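Local coordinates for protein putative kinase (Chloroflexus aurantiacus, PDB 2RHM) that is of unknown function but probably acts as a kinase of the P-loop NTPase fold, binding a nucleotide and transferring its phosphate, at residues I9-P14 against S84-D89; P106-C111 against P154-G159; P161-D166 against N176-W181. All coordinates share one frame; numbering follows the deposited sequence.

How the interactions relate
All three contacts are built on one parallel sheet of the P-loop fold. Interaction 1 is the most central and is largely buried: the C-terminal end of strand 6-12 meets the turn that follows strand 80-83, mixing backbone bonds, water bridges and an aromatic ring. Interactions 2 and 3 are only partly buried and lie further out. Strand 105-112 pairs with strand 6-12 through Ile9 and with strand 162-166 through Arg110, so interaction 2 sits between the others and touches both. There a glutamine amide holds an irregular proline-rich segment, whereas interaction 3, at an edge strand, packs helix 175-187 without a single hydrogen bond between its segments.

Interaction 1. Residues I9-P14 against S84-D89; sequences IVTGHP and SNFRVD
The backbones of Gly12 and Asn85 come within 5.2 Å at their CA atoms, near the C-terminal end of strand 6-12 in the parallel sheet of this P-loop fold, beside the segment that follows strand 80-83. Ser84 N donates to Val10 O at 3.2 Å, a backbone hydrogen bond between the two segments. Ser84 O meets the CA-H of Thr11, and Asn85 centres an inverse gamma turn on the way to helix 88-101.

Thr11 holds its hydroxyl anti to the backbone N (chi1 -167°), which brings OG1 to Phe86 N at 3.3 Å in a weak hydrogen bond. The same hydroxyl gives its proton to a water 2.7 Å away, and that water donates to Phe86 O, so both backbone polar groups of Phe86 are tied to one threonine. The Phe86 ring has Thr11 CB at its edge and Ser84 CB over the centre of one face. The Ile9 and Phe86 side chains cross at about a right angle, Ile9 CG2 lying 3.6 Å from Phe86 CE2. Met95 of helix 88-101 also touches the Phe86 side chain.

Gly12 belongs to a sequence that fits a Walker A motif, and its backbone angles suit a glycine. Its carbonyl O is buried against Asn85 CB and has no hydrogen-bond partner. Asn85 OD1 is hydrogen-bonded to Lys36 NZ, at the start of helix 36-47, while Pro14 of the benzoic acid pocket lies near ND2. A second water joins the two sides, 3.0 Å from Asn85 ND2 and 2.8 Å from His13 ND1.

Interaction 2. Residues P106-C111 against P154-G159; sequences PIQIRC and PPLPLG
Gln108, on strand 105-112 of the parallel P-loop sheet, reaches out to hold the irregular, proline-rich segment 154-159 that precedes strand 162-166. Its chain is fully extended, with CG anti to the backbone N (chi1 -171°), and this sets the terminal amide against the backbone of Leu156. Leu156 N donates to Gln108 OE1 at 2.8 Å, and Gln108 NE2 donates to Leu156 O at 2.9 Å. Each donor lies in the plane of the carbonyl it meets, on a lone pair, and Leu156 O lies in the plane of the glutamine amide. The two bonds satisfy both backbone polar groups of Leu156 and fix the rotation of the amide, because OE1 and NE2 could not exchange places without losing both. This is the tight part of the contact, with Pro155 CB and Leu156 CB packed close to OE1.

Pro106 CG still lies 3.5 Å from Gly159 O, but the apolar pairing is looser: the Pro106 and Leu158 side chains approach only to 4.1 Å between their CB atoms, and Leu158 continues onto Met95 of helix 88-101. Looser too is Arg110, which crosses Pro155 obliquely, its NH1 4.0 Å from Pro155 CD; NH1 bonds to Ile153 O and NE to Thr164 OG1, and NH2 has a partner of its own. Gly159 marks the solvent side, where a glycerol, probably from the crystallisation liquor, binds Leu156 O and Gly159 N. A water links the two segments, 3.2 Å from Gln108 NE2 and 2.8 Å from Gly159 O.

Interaction 3. Residues P161-D166 against N176-W181; sequences PLLTVD and NAIVQW
Trp181 and Leu163 both place CG anti to the backbone N (chi1 -176° and 176°), and with chi2 at 89° the indole of Trp181 turns a face to Leu163. Strand 162-166 is one of the two edge strands of the sheet within this chain of P-loop fold; its axis and that of helical segment 176-181 run nearly antiparallel, 10.7 Å apart at closest approach.

Leu163 CB stands over the six-membered ring, 3.6 Å from its centroid and 9° off the normal, a CH-pi contact over the face. Beyond CB the leucine and the tryptophan slide past each other in opposite directions, which carries Leu163 CD2 over the indole to Ile178 CG2 at 3.9 Å. Pro161 CB meets the far corner of the ring at CH2, 3.7 Å away, and Ile107 of the neighbouring strand adds to the same indole. One helical turn before Trp181, Ile178 reaches toward Val165, tip to tip, Val165 CG1 to Ile178 CD1 at 3.9 Å, beside Leu21 of helix 18-29.

No hydrogen bond joins the two segments; their contact is apolar, so it probably rests on burial of hydrophobic surface and on the CH-pi contact, with no polar bond to fix the register.

Interaction 1. Residues I9-P14 against S84-D89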
loop_
_atom_site.group_PDB
_atom_site.type_symbol
_atom_site.label_atom_id
_atom_site.label_comp_id
_atom_site.label_asym_id
_atom_site.label_seq_id
_atom_site.Cartn_x
_atom_site.Cartn_y
_atom_site.Cartn_z
ATOM N N ILE B 9 -2.501 -5.200 -14.637
ATOM C CA ILE B 9 -3.252 -6.146 -13.855
ATOM C C ILE B 9 -2.770 -7.550 -14.181
ATOM O O ILE B 9 -2.831 -7.982 -15.328
ATOM C CB ILE B 9 -4.771 -6.039 -14.144
ATOM C CG1 ILE B 9 -5.293 -4.645 -13.763
ATOM C CG2 ILE B 9 -5.563 -7.150 -13.434
ATOM C CD1 ILE B 9 -5.365 -3.689 -14.944
ATOM N N VAL B 10 -2.260 -8.230 -13.169
ATOM C CA VAL B 10 -1.868 -9.627 -13.306
ATOM C C VAL B 10 -2.841 -10.492 -12.545
ATOM O O VAL B 10 -2.962 -10.389 -11.323
ATOM C CB VAL B 10 -0.437 -9.897 -12.824
ATOM C CG1 VAL B 10 -0.048 -11.323 -13.121
ATOM C CG2 VAL B 10 0.538 -8.943 -13.495
ATOM N N THR B 11 -3.552 -11.337 -13.294
ATOM C CA THR B 11 -4.594 -12.171 -12.717
ATOM C C THR B 11 -4.348 -13.645 -13.025
ATOM O O THR B 11 -3.457 -13.990 -13.778
ATOM C CB THR B 11 -5.985 -11.727 -13.183
ATOM O OG1 THR B 11 -6.987 -12.355 -12.365
ATOM C CG2 THR B 11 -6.181 -12.050 -14.645
ATOM N N GLY B 12 -5.119 -14.512 -12.387
ATOM C CA GLY B 12 -4.987 -15.940 -12.557
ATOM C C GLY B 12 -5.533 -16.616 -11.346
ATOM O O GLY B 12 -5.595 -16.014 -10.264
ATOM N N HIS B 13 -5.913 -17.875 -11.499
ATOM C CA HIS B 13 -6.257 -18.665 -10.331
ATOM C C HIS B 13 -5.010 -18.891 -9.438
ATOM O O HIS B 13 -3.882 -18.724 -9.875
ATOM C CB HIS B 13 -6.868 -19.995 -10.745
ATOM C CG HIS B 13 -8.273 -19.886 -11.227
ATOM N ND1 HIS B 13 -9.250 -19.222 -10.519
ATOM C CD2 HIS B 13 -8.876 -20.385 -12.332
ATOM C CE1 HIS B 13 -10.398 -19.324 -11.166
ATOM N NE2 HIS B 13 -10.200 -20.028 -12.268
ATOM N N PRO B 14 -5.217 -19.233 -8.157
ATOM C CA PRO B 14 -4.075 -19.552 -7.309
ATOM C C PRO B 14 -3.140 -20.618 -7.915
ATOM O O PRO B 14 -3.593 -21.599 -8.519
ATOM C CB PRO B 14 -4.744 -20.050 -6.031
ATOM C CG PRO B 14 -6.035 -19.246 -5.980
ATOM C CD PRO B 14 -6.485 -19.280 -7.407
ATOM N N SER B 84 -3.638 -10.268 -8.150
ATOM C CA SER B 84 -4.585 -11.018 -7.331
ATOM C C SER B 84 -5.310 -12.019 -8.220
ATOM O O SER B 84 -5.168 -11.988 -9.441
ATOM C CB SER B 84 -5.621 -10.080 -6.722
ATOM O OG SER B 84 -6.413 -10.768 -5.760
ATOM N N ASN B 85 -6.101 -12.895 -7.610
ATOM C CA ASN B 85 -7.026 -13.712 -8.381
ATOM C C ASN B 85 -8.321 -12.894 -8.497
ATOM O O ASN B 85 -9.298 -13.139 -7.809
ATOM C CB ASN B 85 -7.222 -15.104 -7.768
ATOM C CG ASN B 85 -7.699 -15.077 -6.338
ATOM O OD1 ASN B 85 -7.243 -14.265 -5.523
ATOM N ND2 ASN B 85 -8.596 -16.018 -6.003
ATOM N N PHE B 86 -8.297 -11.905 -9.386
ATOM C CA PHE B 86 -9.413 -10.964 -9.513
ATOM C C PHE B 86 -10.704 -11.640 -9.979
ATOM O O PHE B 86 -10.687 -12.588 -10.789
ATOM C CB PHE B 86 -9.063 -9.830 -10.468
ATOM C CG PHE B 86 -7.992 -8.917 -9.976
ATOM C CD1 PHE B 86 -8.282 -7.933 -9.045
ATOM C CD2 PHE B 86 -6.691 -9.018 -10.445
ATOM C CE1 PHE B 86 -7.298 -7.057 -8.605
ATOM C CE2 PHE B 86 -5.706 -8.158 -9.998
ATOM C CZ PHE B 86 -6.005 -7.186 -9.079
ATOM N N ARG B 87 -11.828 -11.128 -9.477
ATOM C CA ARG B 87 -13.148 -11.664 -9.791
ATOM C C ARG B 87 -13.910 -10.667 -10.638
ATOM O O ARG B 87 -14.068 -9.517 -10.238
ATOM C CB ARG B 87 -13.962 -11.833 -8.531
ATOM C CG ARG B 87 -13.525 -12.912 -7.615
ATOM C CD ARG B 87 -14.454 -12.954 -6.424
ATOM N NE ARG B 87 -15.787 -13.419 -6.813
ATOM C CZ ARG B 87 -16.106 -14.696 -7.032
ATOM N NH1 ARG B 87 -15.203 -15.668 -6.896
ATOM N NH2 ARG B 87 -17.342 -15.017 -7.384
ATOM N N VAL B 88 -14.391 -11.104 -11.795
ATOM C CA VAL B 88 -15.137 -10.227 -12.674
ATOM C C VAL B 88 -16.354 -9.631 -11.964
ATOM O O VAL B 88 -16.658 -8.439 -12.110
ATOM C CB VAL B 88 -15.604 -10.973 -13.943
ATOM C CG1 VAL B 88 -16.618 -10.152 -14.715
ATOM C CG2 VAL B 88 -14.426 -11.313 -14.837
ATOM N N ASP B 89 -17.053 -10.458 -11.199
ATOM C CA ASP B 89 -18.304 -10.022 -10.618
ATOM C C ASP B 89 -18.184 -8.854 -9.650
ATOM O O ASP B 89 -19.095 -8.037 -9.583
ATOM C CB ASP B 89 -19.078 -11.182 -9.978
ATOM C CG ASP B 89 -18.368 -11.823 -8.788
ATOM O OD1 ASP B 89 -17.206 -11.517 -8.475
ATOM O OD2 ASP B 89 -19.010 -12.692 -8.166
HETATM O O HOH W 1 -9.507 -12.184 -13.255
HETATM O O HOH W 2 -9.703 -17.759 -8.154
#

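Interaction 2. Residues P106-C111 against P154-G159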
loop_
_atom_site.group_PDB
_atom_site.type_symbol
_atom_site.label_atom_id
_atom_site.label_comp_id
_atom_site.label_asym_id
_atom_site.label_seq_id
_atom_site.Cartn_x
_atom_site.Cartn_y
_atom_site.Cartn_z
ATOM N N PRO B 106 -5.299 0.471 -18.728
ATOM C CA PRO B 106 -5.090 -0.922 -18.323
ATOM C C PRO B 106 -4.309 -1.791 -19.300
ATOM O O PRO B 106 -4.467 -1.670 -20.528
ATOM C CB PRO B 106 -6.513 -1.460 -18.195
ATOM C CG PRO B 106 -7.254 -0.723 -19.260
ATOM C CD PRO B 106 -6.653 0.677 -19.287
ATOM N N ILE B 107 -3.466 -2.652 -18.733
ATOM C CA ILE B 107 -2.755 -3.689 -19.467
ATOM C C ILE B 107 -2.954 -4.929 -18.604
ATOM O O ILE B 107 -2.710 -4.874 -17.409
ATOM C CB ILE B 107 -1.266 -3.390 -19.599
ATOM C CG1 ILE B 107 -1.048 -2.078 -20.376
ATOM C CG2 ILE B 107 -0.564 -4.570 -20.315
ATOM C CD1 ILE B 107 0.396 -1.605 -20.368
ATOM N N GLN B 108 -3.407 -6.034 -19.182
ATOM C CA GLN B 108 -3.767 -7.197 -18.386
ATOM C C GLN B 108 -3.052 -8.464 -18.828
ATOM O O GLN B 108 -2.927 -8.734 -20.033
ATOM C CB GLN B 108 -5.292 -7.419 -18.398
ATOM C CG GLN B 108 -5.771 -8.480 -17.405
ATOM C CD GLN B 108 -7.305 -8.564 -17.263
ATOM O OE1 GLN B 108 -7.803 -9.325 -16.433
ATOM N NE2 GLN B 108 -8.044 -7.782 -18.056
ATOM N N ILE B 109 -2.499 -9.163 -17.847
ATOM C CA ILE B 109 -1.867 -10.473 -18.054
ATOM C C ILE B 109 -2.604 -11.507 -17.209
ATOM O O ILE B 109 -2.762 -11.347 -15.983
ATOM C CB ILE B 109 -0.378 -10.478 -17.695
ATOM C CG1 ILE B 109 0.355 -9.398 -18.475
ATOM C CG2 ILE B 109 0.234 -11.845 -18.000
ATOM C CD1 ILE B 109 1.773 -9.301 -18.160
ATOM N N ARG B 110 -3.099 -12.539 -17.883
ATOM C CA ARG B 110 -3.818 -13.609 -17.234
ATOM C C ARG B 110 -2.962 -14.865 -17.268
ATOM O O ARG B 110 -2.506 -15.285 -18.323
ATOM C CB ARG B 110 -5.161 -13.890 -17.899
ATOM C CG ARG B 110 -5.792 -15.139 -17.317
ATOM C CD ARG B 110 -7.071 -15.514 -17.964
ATOM N NE ARG B 110 -6.929 -15.810 -19.386
ATOM C CZ ARG B 110 -7.866 -16.412 -20.103
ATOM N NH1 ARG B 110 -8.991 -16.798 -19.530
ATOM N NH2 ARG B 110 -7.675 -16.650 -21.396
ATOM N N CYS B 111 -2.719 -15.442 -16.097
ATOM C CA CYS B 111 -1.962 -16.673 -16.014
ATOM C C CYS B 111 -2.907 -17.843 -15.922
ATOM O O CYS B 111 -3.931 -17.744 -15.271
ATOM C CB CYS B 111 -1.068 -16.658 -14.783
ATOM S SG CYS B 111 0.112 -15.321 -14.811
ATOM N N PRO B 154 -11.714 -16.106 -15.667
ATOM C CA PRO B 154 -12.118 -15.065 -16.608
ATOM C C PRO B 154 -11.373 -13.742 -16.357
ATOM O O PRO B 154 -11.246 -13.311 -15.212
ATOM C CB PRO B 154 -13.619 -14.906 -16.322
ATOM C CG PRO B 154 -14.009 -16.209 -15.660
ATOM C CD PRO B 154 -12.830 -16.513 -14.801
ATOM N N PRO B 155 -10.906 -13.080 -17.425
ATOM C CA PRO B 155 -10.176 -11.846 -17.221
ATOM C C PRO B 155 -11.117 -10.684 -16.923
ATOM O O PRO B 155 -12.328 -10.764 -17.220
ATOM C CB PRO B 155 -9.460 -11.640 -18.557
ATOM C CG PRO B 155 -10.296 -12.326 -19.550
ATOM C CD PRO B 155 -11.039 -13.418 -18.854
ATOM N N LEU B 156 -10.590 -9.582 -16.382
ATOM C CA LEU B 156 -11.466 -8.442 -16.124
ATOM C C LEU B 156 -11.767 -7.737 -17.442
ATOM O O LEU B 156 -10.876 -7.528 -18.251
ATOM C CB LEU B 156 -10.889 -7.472 -15.117
ATOM C CG LEU B 156 -10.566 -8.031 -13.733
ATOM C CD1 LEU B 156 -9.992 -6.971 -12.834
ATOM C CD2 LEU B 156 -11.805 -8.651 -13.112
ATOM N N PRO B 157 -13.018 -7.342 -17.647
ATOM C CA PRO B 157 -13.369 -6.697 -18.907
ATOM C C PRO B 157 -13.049 -5.188 -18.900
ATOM O O PRO B 157 -13.956 -4.357 -18.953
ATOM C CB PRO B 157 -14.877 -6.936 -18.995
ATOM C CG PRO B 157 -15.320 -6.984 -17.619
ATOM C CD PRO B 157 -14.187 -7.485 -16.767
ATOM N N LEU B 158 -11.757 -4.857 -18.883
ATOM C CA LEU B 158 -11.291 -3.480 -18.679
ATOM C C LEU B 158 -11.006 -2.733 -19.978
ATOM O O LEU B 158 -10.820 -1.509 -19.978
ATOM C CB LEU B 158 -9.984 -3.524 -17.877
ATOM C CG LEU B 158 -10.022 -4.183 -16.501
ATOM C CD1 LEU B 158 -8.662 -4.107 -15.867
ATOM C CD2 LEU B 158 -11.060 -3.518 -15.614
ATOM N N GLY B 159 -10.996 -3.453 -21.088
ATOM C CA GLY B 159 -10.536 -2.879 -22.312
ATOM C C GLY B 159 -9.026 -2.961 -22.236
ATOM O O GLY B 159 -8.445 -3.375 -21.229
HETATM O O HOH W 3 -7.176 -5.721 -20.392
#

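Interaction 3. Residues P161-D166 against N176-W181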
loop_
_atom_site.group_PDB
_atom_site.type_symbol
_atom_site.label_atom_id
_atom_site.label_comp_id
_atom_site.label_asym_id
_atom_site.label_seq_id
_atom_site.Cartn_x
_atom_site.Cartn_y
_atom_site.Cartn_z
ATOM N N PRO B 161 -5.147 -4.131 -23.796
ATOM C CA PRO B 161 -4.541 -5.389 -24.188
ATOM C C PRO B 161 -4.607 -6.451 -23.100
ATOM O O PRO B 161 -4.631 -6.132 -21.910
ATOM C CB PRO B 161 -3.084 -5.005 -24.483
ATOM C CG PRO B 161 -2.860 -3.730 -23.880
ATOM C CD PRO B 161 -4.166 -3.040 -23.686
ATOM N N LEU B 162 -4.672 -7.705 -23.543
ATOM C CA LEU B 162 -4.672 -8.861 -22.661
ATOM C C LEU B 162 -3.701 -9.907 -23.206
ATOM O O LEU B 162 -3.734 -10.234 -24.398
ATOM C CB LEU B 162 -6.078 -9.472 -22.562
ATOM C CG LEU B 162 -6.233 -10.819 -21.850
ATOM C CD1 LEU B 162 -5.957 -10.705 -20.349
ATOM C CD2 LEU B 162 -7.620 -11.402 -22.079
ATOM N N LEU B 163 -2.833 -10.404 -22.343
ATOM C CA LEU B 163 -1.921 -11.496 -22.690
ATOM C C LEU B 163 -2.258 -12.632 -21.781
ATOM O O LEU B 163 -2.329 -12.423 -20.583
ATOM C CB LEU B 163 -0.476 -11.092 -22.419
ATOM C CG LEU B 163 0.598 -12.175 -22.653
ATOM C CD1 LEU B 163 0.661 -12.483 -24.111
ATOM C CD2 LEU B 163 1.949 -11.705 -22.122
ATOM N N THR B 164 -2.431 -13.833 -22.327
ATOM C CA THR B 164 -2.583 -15.036 -21.501
ATOM C C THR B 164 -1.315 -15.853 -21.550
ATOM O O THR B 164 -0.785 -16.153 -22.633
ATOM C CB THR B 164 -3.771 -15.892 -21.900
ATOM O OG1 THR B 164 -4.965 -15.164 -21.635
ATOM C CG2 THR B 164 -3.795 -17.198 -21.106
ATOM N N VAL B 165 -0.822 -16.176 -20.362
ATOM C CA VAL B 165 0.410 -16.919 -20.186
ATOM C C VAL B 165 0.123 -18.282 -19.526
ATOM O O VAL B 165 -0.295 -18.375 -18.366
ATOM C CB VAL B 165 1.429 -16.087 -19.382
ATOM C CG1 VAL B 165 2.703 -16.893 -19.137
ATOM C CG2 VAL B 165 1.730 -14.782 -20.128
ATOM N N ASP B 166 0.344 -19.348 -20.290
ATOM C CA ASP B 166 0.168 -20.707 -19.797
ATOM C C ASP B 166 1.494 -21.185 -19.202
ATOM O O ASP B 166 2.504 -21.325 -19.907
ATOM C CB ASP B 166 -0.323 -21.627 -20.927
ATOM C CG ASP B 166 -0.824 -22.984 -20.420
ATOM O OD1 ASP B 166 -0.316 -23.510 -19.399
ATOM O OD2 ASP B 166 -1.733 -23.544 -21.076
ATOM N N ASN B 176 11.471 -12.567 -20.251
ATOM C CA ASN B 176 11.782 -11.275 -20.853
ATOM C C ASN B 176 10.819 -10.960 -21.975
ATOM O O ASN B 176 10.507 -9.799 -22.209
ATOM C CB ASN B 176 13.208 -11.144 -21.404
ATOM C CG ASN B 176 13.430 -9.752 -22.051
ATOM O OD1 ASN B 176 13.180 -8.721 -21.403
ATOM N ND2 ASN B 176 13.804 -9.723 -23.334
ATOM N N ALA B 177 10.373 -11.984 -22.699
ATOM C CA ALA B 177 9.419 -11.757 -23.778
ATOM C C ALA B 177 8.136 -11.162 -23.214
ATOM O O ALA B 177 7.550 -10.239 -23.795
ATOM C CB ALA B 177 9.139 -13.063 -24.537
ATOM N N ILE B 178 7.713 -11.662 -22.054
ATOM C CA ILE B 178 6.506 -11.170 -21.401
ATOM C C ILE B 178 6.722 -9.731 -20.931
ATOM O O ILE B 178 5.896 -8.868 -21.182
ATOM C CB ILE B 178 6.084 -12.091 -20.245
ATOM C CG1 ILE B 178 5.756 -13.496 -20.792
ATOM C CG2 ILE B 178 4.891 -11.499 -19.521
ATOM C CD1 ILE B 178 5.732 -14.582 -19.734
ATOM N N VAL B 179 7.866 -9.448 -20.315
ATOM C CA VAL B 179 8.191 -8.076 -19.937
ATOM C C VAL B 179 8.189 -7.158 -21.163
ATOM O O VAL B 179 7.616 -6.073 -21.110
ATOM C CB VAL B 179 9.553 -7.975 -19.225
ATOM C CG1 VAL B 179 9.986 -6.506 -19.085
ATOM C CG2 VAL B 179 9.493 -8.656 -17.861
ATOM N N GLN B 180 8.810 -7.595 -22.263
ATOM C CA GLN B 180 8.836 -6.784 -23.501
ATOM C C GLN B 180 7.445 -6.516 -24.081
ATOM O O GLN B 180 7.192 -5.423 -24.602
ATOM C CB GLN B 180 9.731 -7.410 -24.578
ATOM C CG GLN B 180 11.202 -7.401 -24.219
ATOM C CD GLN B 180 11.643 -6.064 -23.682
ATOM O OE1 GLN B 180 11.396 -5.024 -24.297
ATOM N NE2 GLN B 180 12.280 -6.077 -22.512
ATOM N N TRP B 181 6.576 -7.520 -24.028
ATOM C CA TRP B 181 5.182 -7.353 -24.433
ATOM C C TRP B 181 4.528 -6.190 -23.684
ATOM O O TRP B 181 3.922 -5.309 -24.303
ATOM C CB TRP B 181 4.409 -8.651 -24.225
ATOM C CG TRP B 181 2.978 -8.579 -24.726
ATOM C CD1 TRP B 181 2.524 -8.866 -25.976
ATOM C CD2 TRP B 181 1.835 -8.187 -23.964
ATOM N NE1 TRP B 181 1.168 -8.686 -26.033
ATOM C CE2 TRP B 181 0.716 -8.262 -24.815
ATOM C CE3 TRP B 181 1.646 -7.781 -22.641
ATOM C CZ2 TRP B 181 -0.578 -7.940 -24.381
ATOM C CZ3 TRP B 181 0.371 -7.471 -22.215
ATOM C CH2 TRP B 181 -0.723 -7.553 -23.082
#